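Local coordinates for protein transcription regulator (Lactobacillus plantarum WCFS1, PDB 3CLK) that probably regulates transcription as a dimer, its periplasmic-binding-protein-like fold presumably sensing a small effector and passing that signal to DNA binding, at residues A131-Y136 / G166-T171; P103-D108 / Q266-N271; G124-G129 / K152-A157. All blocks are in the same frame, centred on the assembly; numbering follows the deposited sequence.

Contact 1 (A131-Y136 / G166-T171)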
loop_
_atom_site.group_PDB
_atom_site.type_symbol
_atom_site.label_atom_id
_atom_site.label_comp_id
_atom_site.label_asym_id
_atom_site.label_seq_id
_atom_site.Cartn_x
_atom_site.Cartn_y
_atom_site.Cartn_z
ATOM N N ALA B 131 4.996 10.973 17.726
ATOM C CA ALA B 131 5.813 11.348 16.581
ATOM C C ALA B 131 5.218 11.213 15.193
ATOM O O ALA B 131 4.372 10.352 14.937
ATOM C CB ALA B 131 7.115 10.565 16.631
ATOM N N GLY B 132 5.709 12.076 14.302
ATOM C CA GLY B 132 5.302 12.074 12.909
ATOM C C GLY B 132 4.083 12.869 12.484
ATOM O O GLY B 132 3.790 12.942 11.294
ATOM N N ILE B 133 3.376 13.478 13.425
ATOM C CA ILE B 133 2.165 14.219 13.071
ATOM C C ILE B 133 2.407 15.588 12.444
ATOM O O ILE B 133 3.253 16.343 12.899
ATOM C CB ILE B 133 1.248 14.407 14.302
ATOM C CG1 ILE B 133 0.768 13.045 14.801
ATOM C CG2 ILE B 133 0.061 15.285 13.940
ATOM C CD1 ILE B 133 -0.181 13.115 15.971
ATOM N N ASP B 134 1.675 15.890 11.378
ATOM C CA ASP B 134 1.781 17.204 10.746
ATOM C C ASP B 134 0.821 18.010 11.610
ATOM O O ASP B 134 -0.398 17.973 11.426
ATOM C CB ASP B 134 1.316 17.154 9.286
ATOM C CG ASP B 134 1.482 18.492 8.564
ATOM O OD1 ASP B 134 1.879 19.486 9.211
ATOM O OD2 ASP B 134 1.208 18.547 7.344
ATOM N N GLN B 135 1.406 18.705 12.578
ATOM C CA GLN B 135 0.718 19.507 13.588
ATOM C C GLN B 135 -0.153 20.693 13.152
ATOM O O GLN B 135 -1.008 21.141 13.921
ATOM C CB GLN B 135 1.778 20.008 14.572
ATOM C CG GLN B 135 1.317 20.279 15.971
ATOM C CD GLN B 135 2.482 20.624 16.885
ATOM O OE1 GLN B 135 3.499 19.921 16.901
ATOM N NE2 GLN B 135 2.339 21.704 17.655
ATOM N N TYR B 136 0.053 21.202 11.943
ATOM C CA TYR B 136 -0.709 22.368 11.475
ATOM C C TYR B 136 -2.139 22.094 11.013
ATOM O O TYR B 136 -3.085 22.696 11.515
ATOM C CB TYR B 136 0.057 23.079 10.349
ATOM C CG TYR B 136 1.477 23.446 10.710
ATOM C CD1 TYR B 136 1.746 24.327 11.756
ATOM C CD2 TYR B 136 2.555 22.897 10.012
ATOM C CE1 TYR B 136 3.057 24.654 12.103
ATOM C CE2 TYR B 136 3.868 23.217 10.350
ATOM C CZ TYR B 136 4.112 24.095 11.396
ATOM O OH TYR B 136 5.411 24.412 11.730
ATOM N N GLY B 166 6.213 15.489 11.982
ATOM C CA GLY B 166 6.652 14.782 10.802
ATOM C C GLY B 166 5.546 14.868 9.784
ATOM O O GLY B 166 4.661 15.721 9.887
ATOM N N ASP B 167 5.573 13.966 8.817
ATOM C CA ASP B 167 4.583 13.965 7.757
ATOM C C ASP B 167 3.934 12.604 7.582
ATOM O O ASP B 167 3.620 12.207 6.457
ATOM C CB ASP B 167 5.245 14.380 6.441
ATOM C CG ASP B 167 6.451 13.524 6.109
ATOM O OD1 ASP B 167 6.564 12.425 6.683
ATOM O OD2 ASP B 167 7.278 13.941 5.274
ATOM N N TYR B 168 3.746 11.885 8.685
ATOM C CA TYR B 168 3.114 10.568 8.642
ATOM C C TYR B 168 3.860 9.511 7.833
ATOM O O TYR B 168 3.325 8.436 7.593
ATOM C CB TYR B 168 1.699 10.666 8.070
ATOM C CG TYR B 168 0.780 11.594 8.819
ATOM C CD1 TYR B 168 0.641 12.929 8.435
ATOM C CD2 TYR B 168 0.048 11.142 9.914
ATOM C CE1 TYR B 168 -0.212 13.791 9.130
ATOM C CE2 TYR B 168 -0.798 11.995 10.615
ATOM C CZ TYR B 168 -0.925 13.318 10.218
ATOM O OH TYR B 168 -1.769 14.157 10.920
ATOM N N SER B 169 5.091 9.795 7.427
ATOM C CA SER B 169 5.835 8.830 6.629
ATOM C C SER B 169 6.745 7.925 7.459
ATOM O O SER B 169 6.917 8.119 8.659
ATOM C CB SER B 169 6.689 9.562 5.592
ATOM O OG SER B 169 7.727 10.290 6.230
ATOM N N TYR B 170 7.318 6.928 6.800
ATOM C CA TYR B 170 8.237 6.006 7.445
ATOM C C TYR B 170 9.483 6.785 7.883
ATOM O O TYR B 170 9.978 6.612 8.998
ATOM C CB TYR B 170 8.634 4.911 6.461
ATOM C CG TYR B 170 9.731 4.003 6.954
ATOM C CD1 TYR B 170 9.443 2.905 7.760
ATOM C CD2 TYR B 170 11.057 4.218 6.578
ATOM C CE1 TYR B 170 10.448 2.033 8.173
ATOM C CE2 TYR B 170 12.070 3.351 6.991
ATOM C CZ TYR B 170 11.754 2.263 7.784
ATOM O OH TYR B 170 12.751 1.398 8.179
ATOM N N THR B 171 9.978 7.654 7.006
ATOM C CA THR B 171 11.162 8.449 7.316
ATOM C C THR B 171 10.983 9.330 8.555
ATOM O O THR B 171 11.889 9.447 9.375
ATOM C CB THR B 171 11.563 9.342 6.122
ATOM O OG1 THR B 171 11.941 8.508 5.016
ATOM C CG2 THR B 171 12.742 10.238 6.494
#
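G132 and G166 meet backbone on backbone, their CA atoms 3.7 Å apart, and here the contact is tight. A beta carbon on G166 would come within 2.8 Å of G132 CA, a clash that explains the glycine. G132 needs glycine for another reason: at phi 87° a side chain would collide with the carbonyl oxygen of A131. Y168 N meets G132 O at 2.8 Å in the carbonyl plane, whereas G166 N comes to I133 O at 3.2 Å from above its carbonyl plane. The Y168 ring closes over this backbone pair, with CG anti to its carbonyl carbon (chi1 -58°): G132 O lies over one face toward the rim, CE1 comes 3.7 Å from D134 CB and OH rests against the CG2 methyl of I133.

D167, on the looser solvent side, starts its side chain away from the other segment; its OD1 accepts from S169 N at 3.1 Å, an Asx turn leading to S169, the N-cap of helix 170-180. Both loops leave neighbouring parallel strands, 128-131 and 163-164, and run into helices, the Rossmann-like topology of a periplasmic binding protein lobe, in whose relatives such loops commonly border the effector cleft.

Contact 2 (P103-D108 / Q266-N271)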
loop_
_atom_site.group_PDB
_atom_site.type_symbol
_atom_site.label_atom_id
_atom_site.label_comp_id
_atom_site.label_asym_id
_atom_site.label_seq_id
_atom_site.Cartn_x
_atom_site.Cartn_y
_atom_site.Cartn_z
ATOM N N PRO B 103 -19.269 18.568 4.209
ATOM C CA PRO B 103 -19.645 17.190 4.538
ATOM C C PRO B 103 -18.438 16.256 4.591
ATOM O O PRO B 103 -17.584 16.276 3.707
ATOM C CB PRO B 103 -20.612 16.818 3.416
ATOM C CG PRO B 103 -20.079 17.609 2.255
ATOM C CD PRO B 103 -19.776 18.949 2.879
ATOM N N PHE B 104 -18.361 15.446 5.637
ATOM C CA PHE B 104 -17.252 14.515 5.762
ATOM C C PHE B 104 -17.611 13.306 6.610
ATOM O O PHE B 104 -18.549 13.338 7.399
ATOM C CB PHE B 104 -16.020 15.219 6.348
ATOM C CG PHE B 104 -16.124 15.537 7.821
ATOM C CD1 PHE B 104 -16.022 14.530 8.778
ATOM C CD2 PHE B 104 -16.291 16.852 8.246
ATOM C CE1 PHE B 104 -16.082 14.824 10.134
ATOM C CE2 PHE B 104 -16.353 17.162 9.603
ATOM C CZ PHE B 104 -16.248 16.148 10.550
ATOM N N ILE B 105 -16.859 12.235 6.406
ATOM C CA ILE B 105 -17.020 11.000 7.151
ATOM C C ILE B 105 -15.600 10.584 7.503
ATOM O O ILE B 105 -14.771 10.370 6.608
ATOM C CB ILE B 105 -17.648 9.902 6.295
ATOM C CG1 ILE B 105 -19.068 10.309 5.893
ATOM C CG2 ILE B 105 -17.632 8.582 7.059
ATOM C CD1 ILE B 105 -19.693 9.382 4.862
ATOM N N SER B 106 -15.314 10.486 8.796
ATOM C CA SER B 106 -13.983 10.105 9.246
ATOM C C SER B 106 -14.015 9.723 10.712
ATOM O O SER B 106 -15.087 9.619 11.314
ATOM C CB SER B 106 -13.012 11.271 9.063
ATOM O OG SER B 106 -13.370 12.353 9.903
ATOM N N SER B 107 -12.829 9.511 11.276
ATOM C CA SER B 107 -12.699 9.163 12.682
ATOM C C SER B 107 -12.633 10.451 13.476
ATOM O O SER B 107 -12.409 11.529 12.912
ATOM C CB SER B 107 -11.409 8.370 12.934
ATOM O OG SER B 107 -11.418 7.117 12.268
ATOM N N ASP B 108 -12.832 10.341 14.784
ATOM C CA ASP B 108 -12.742 11.498 15.658
ATOM C C ASP B 108 -11.250 11.573 15.964
ATOM O O ASP B 108 -10.749 10.856 16.833
ATOM C CB ASP B 108 -13.526 11.254 16.942
ATOM C CG ASP B 108 -13.509 12.449 17.862
ATOM O OD1 ASP B 108 -12.457 13.116 17.962
ATOM O OD2 ASP B 108 -14.544 12.714 18.494
ATOM N N GLN B 266 -19.928 13.084 9.894
ATOM C CA GLN B 266 -20.032 11.926 10.774
ATOM C C GLN B 266 -18.695 11.353 11.249
ATOM O O GLN B 266 -17.689 11.422 10.543
ATOM C CB GLN B 266 -20.816 10.842 10.036
ATOM C CG GLN B 266 -21.468 9.799 10.901
ATOM C CD GLN B 266 -22.177 8.758 10.063
ATOM O OE1 GLN B 266 -22.766 9.083 9.029
ATOM N NE2 GLN B 266 -22.135 7.502 10.505
ATOM N N PHE B 267 -18.696 10.783 12.450
ATOM C CA PHE B 267 -17.499 10.173 13.014
ATOM C C PHE B 267 -17.691 8.669 13.094
ATOM O O PHE B 267 -18.684 8.194 13.639
ATOM C CB PHE B 267 -17.216 10.688 14.427
ATOM C CG PHE B 267 -16.606 12.059 14.475
ATOM C CD1 PHE B 267 -15.709 12.476 13.495
ATOM C CD2 PHE B 267 -16.883 12.915 15.537
ATOM C CE1 PHE B 267 -15.095 13.723 13.571
ATOM C CE2 PHE B 267 -16.273 14.167 15.627
ATOM C CZ PHE B 267 -15.378 14.571 14.644
ATOM N N ILE B 268 -16.740 7.922 12.546
ATOM C CA ILE B 268 -16.799 6.470 12.589
ATOM C C ILE B 268 -15.920 6.066 13.769
ATOM O O ILE B 268 -14.749 6.451 13.841
ATOM C CB ILE B 268 -16.233 5.840 11.300
ATOM C CG1 ILE B 268 -16.992 6.376 10.081
ATOM C CG2 ILE B 268 -16.353 4.315 11.371
ATOM C CD1 ILE B 268 -18.451 5.938 10.008
ATOM N N PRO B 269 -16.474 5.287 14.713
ATOM C CA PRO B 269 -15.711 4.851 15.887
ATOM C C PRO B 269 -14.420 4.108 15.524
ATOM O O PRO B 269 -14.337 3.463 14.476
ATOM C CB PRO B 269 -16.702 3.946 16.628
ATOM C CG PRO B 269 -18.046 4.490 16.215
ATOM C CD PRO B 269 -17.845 4.744 14.743
ATOM N N VAL B 270 -13.409 4.236 16.377
ATOM C CA VAL B 270 -12.144 3.532 16.187
ATOM C C VAL B 270 -12.031 2.538 17.340
ATOM O O VAL B 270 -12.705 2.684 18.364
ATOM C CB VAL B 270 -10.910 4.467 16.246
ATOM C CG1 VAL B 270 -10.969 5.492 15.124
ATOM C CG2 VAL B 270 -10.817 5.123 17.609
ATOM N N ASN B 271 -11.180 1.532 17.180
ATOM C CA ASN B 271 -11.016 0.526 18.221
ATOM C C ASN B 271 -9.577 0.070 18.361
ATOM O O ASN B 271 -8.904 -0.205 17.371
ATOM C CB ASN B 271 -11.880 -0.696 17.916
ATOM C CG ASN B 271 -13.336 -0.348 17.750
ATOM O OD1 ASN B 271 -13.732 0.256 16.752
ATOM N ND2 ASN B 271 -14.146 -0.715 18.735
HETATM O O HOH W 1 -13.009 4.706 12.406
HETATM O O HOH W 2 -13.478 7.672 15.732
#
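F104 holds its CG between its backbone N and carbonyl carbon (chi1 73°), the crowded position, while F267 sets its own CG anti to the carbonyl carbon (chi1 -77°), and these two choices bring the rings together beside parallel strands 104-106 and 265-267. The strands form one margin of a lobe of the periplasmic binding protein fold, just where both segments leave for the other lobe. F267 CE1 reaches the edge of the F104 ring, 3.7 Å from F104 CE1, with the planes turned 45° apart. An alanine in place of F104 takes away the ring, which would probably leave the F267 edge without its aromatic neighbour and open a gap toward F93 and F98.

The backbones are stitched in parallel fashion: F104 O takes Q266 N, Q266 O takes S106 N, and S106 O takes I268 N in the shortest of the three bonds, 2.7 Å. On the face that carries I105 and Q266, I105 CG2 packs on I268 CG1 at 3.8 Å, and I105 is covered further by T246 and Q250 of helix 240-256. D108 lays its CA over a face of the F267 ring, 3.9 Å from the centroid, while its OD1 caps D111 N at the start of helix 109-121. S107, small enough to fit against V270 CG1, hydrogen-bonds through OG to Q238 in another interlobe linker. Beyond the last strand bond a water takes over: it accepts from D108 N at 2.9 Å and donates to I268 O at 2.6 Å.

Contact 3 (G124-G129 / K152-A157)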
loop_
_atom_site.group_PDB
_atom_site.type_symbol
_atom_site.label_atom_id
_atom_site.label_comp_id
_atom_site.label_asym_id
_atom_site.label_seq_id
_atom_site.Cartn_x
_atom_site.Cartn_y
_atom_site.Cartn_z
ATOM N N GLY B 124 0.542 1.739 32.478
ATOM C CA GLY B 124 1.539 2.218 33.422
ATOM C C GLY B 124 2.533 3.274 32.970
ATOM O O GLY B 124 3.306 3.772 33.788
ATOM N N HIS B 125 2.518 3.624 31.684
ATOM C CA HIS B 125 3.446 4.622 31.143
ATOM C C HIS B 125 3.045 6.058 31.481
ATOM O O HIS B 125 1.867 6.380 31.535
ATOM C CB HIS B 125 3.522 4.483 29.613
ATOM C CG HIS B 125 4.039 3.154 29.152
ATOM N ND1 HIS B 125 5.386 2.868 29.065
ATOM C CD2 HIS B 125 3.390 2.010 28.821
ATOM C CE1 HIS B 125 5.542 1.607 28.703
ATOM N NE2 HIS B 125 4.347 1.063 28.550
ATOM N N ARG B 126 4.038 6.917 31.683
ATOM C CA ARG B 126 3.791 8.328 31.982
ATOM C C ARG B 126 4.691 9.226 31.135
ATOM O O ARG B 126 4.380 10.392 30.913
ATOM C CB ARG B 126 4.001 8.616 33.473
ATOM C CG ARG B 126 2.892 8.058 34.363
ATOM C CD ARG B 126 3.085 8.484 35.818
ATOM N NE ARG B 126 2.979 9.932 36.001
ATOM C CZ ARG B 126 1.844 10.622 35.949
ATOM N NH1 ARG B 126 0.694 10.004 35.717
ATOM N NH2 ARG B 126 1.861 11.937 36.132
ATOM N N GLN B 127 5.813 8.677 30.676
ATOM C CA GLN B 127 6.740 9.411 29.824
ATOM C C GLN B 127 6.426 8.923 28.412
ATOM O O GLN B 127 7.095 8.049 27.859
ATOM C CB GLN B 127 8.182 9.101 30.226
ATOM C CG GLN B 127 8.461 9.489 31.681
ATOM C CD GLN B 127 9.933 9.539 32.008
ATOM O OE1 GLN B 127 10.589 8.504 32.158
ATOM N NE2 GLN B 127 10.469 10.750 32.110
ATOM N N ILE B 128 5.377 9.515 27.855
ATOM C CA ILE B 128 4.842 9.152 26.550
ATOM C C ILE B 128 5.081 10.205 25.473
ATOM O O ILE B 128 4.691 11.362 25.633
ATOM C CB ILE B 128 3.324 8.930 26.689
ATOM C CG1 ILE B 128 3.055 7.936 27.824
ATOM C CG2 ILE B 128 2.729 8.459 25.372
ATOM C CD1 ILE B 128 1.572 7.677 28.086
ATOM N N GLY B 129 5.711 9.797 24.375
ATOM C CA GLY B 129 5.971 10.716 23.282
ATOM C C GLY B 129 5.033 10.450 22.118
ATOM O O GLY B 129 4.353 9.422 22.089
ATOM N N LYS B 152 -3.040 15.479 30.423
ATOM C CA LYS B 152 -3.546 16.352 31.471
ATOM C C LYS B 152 -4.465 15.619 32.438
ATOM O O LYS B 152 -4.398 15.836 33.646
ATOM C CB LYS B 152 -4.276 17.548 30.856
ATOM C CG LYS B 152 -3.333 18.573 30.243
ATOM C CD LYS B 152 -2.469 19.236 31.314
ATOM C CE LYS B 152 -1.413 20.160 30.705
ATOM N NZ LYS B 152 -2.003 21.182 29.799
ATOM N N GLU B 153 -5.324 14.752 31.913
ATOM C CA GLU B 153 -6.237 13.995 32.757
ATOM C C GLU B 153 -5.472 12.994 33.630
ATOM O O GLU B 153 -5.979 12.527 34.655
ATOM C CB GLU B 153 -7.278 13.282 31.897
ATOM C CG GLU B 153 -8.301 14.230 31.266
ATOM C CD GLU B 153 -9.386 13.498 30.507
ATOM O OE1 GLU B 153 -9.579 12.294 30.757
ATOM O OE2 GLU B 153 -10.064 14.128 29.669
ATOM N N ALA B 154 -4.244 12.682 33.225
ATOM C CA ALA B 154 -3.395 11.761 33.971
ATOM C C ALA B 154 -2.408 12.590 34.785
ATOM O O ALA B 154 -1.515 12.051 35.439
ATOM C CB ALA B 154 -2.637 10.840 33.013
ATOM N N ASN B 155 -2.575 13.908 34.722
ATOM C CA ASN B 155 -1.712 14.835 35.439
ATOM C C ASN B 155 -0.252 14.729 35.002
ATOM O O ASN B 155 0.671 14.836 35.810
ATOM C CB ASN B 155 -1.856 14.615 36.952
ATOM C CG ASN B 155 -3.160 15.176 37.491
ATOM O OD1 ASN B 155 -3.353 16.389 37.516
ATOM N ND2 ASN B 155 -4.069 14.298 37.902
ATOM N N ILE B 156 -0.052 14.518 33.706
ATOM C CA ILE B 156 1.284 14.430 33.134
ATOM C C ILE B 156 1.526 15.759 32.436
ATOM O O ILE B 156 0.765 16.139 31.554
ATOM C CB ILE B 156 1.384 13.292 32.091
ATOM C CG1 ILE B 156 1.276 11.933 32.791
ATOM C CG2 ILE B 156 2.696 13.390 31.326
ATOM C CD1 ILE B 156 1.228 10.759 31.825
ATOM N N ALA B 157 2.583 16.461 32.834
ATOM C CA ALA B 157 2.915 17.757 32.248
ATOM C C ALA B 157 3.295 17.646 30.773
ATOM O O ALA B 157 4.124 16.815 30.394
ATOM C CB ALA B 157 4.056 18.404 33.029
#
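A154 O is gripped by both terminal nitrogens of R126: NH1 donates at 3.0 Å in a nearly straight bond (163°), and NH2 adds a weak one at 3.4 Å. NH2 also makes a weak bond to N155 O at 3.2 Å. Both carbonyl oxygens lie at the edge of the guanidinium, near its plane, and together they probably limit turning of this flat group. The arginine chain bends at chi3 (64°), which folds its head across I156. There CG1 of I156 sits under one face, 3.5 Å from R126 CZ, and its CD1 tucks against the backbone at 3.3 Å from R126 O. A long, flexible, charged chain suits an exposed site like this, since its aliphatic part can cover isoleucine while its head reaches polar atoms beyond.

The contact joins the start of the strand and the end of the helix of a beta-alpha-beta unit: R126 precedes strand 128-131, and A154 and N155 follow helix 138-153. That helix ends in a Schellman motif in which N155 takes a positive phi (61°), a conformation asparagine tolerates better than most residues. Carbonyls at a helix C-terminus carry the negative end of the helix dipole, so the arginine's positive charge is likely to be welcome here. I156 also packs on W162, and A154 turns its methyl toward R126 while touching I121 of helix 109-121. That helix closes with a Schellman motif of its own at G124, and the next residue, H125, is hydrogen-bonded through ND1 to T187 and through NE2 to A279 O.

Along the chain the segments come as 103-108, 124-129, 131-136, 152-157, 166-171 and 266-271, so contact 2 closes a loop that encloses the other two, which interleave. Contacts 1 and 3, about 21 Å apart between centres, lie in one lobe at opposite ends of strand 128-131 and helix 138-153: contact 3 where the strand begins and the helix ends, contact 1 at the other ends. Contact 2 sits in the other lobe's sheet and the linkers leaving it, its centre about 21 Å from contact 1 and about 26 Å from contact 3. Helix 109-121 runs from contact 2 toward contact 3, so the interlobe junction leads into their lobe, consistent with two lobes that could shift on effector binding.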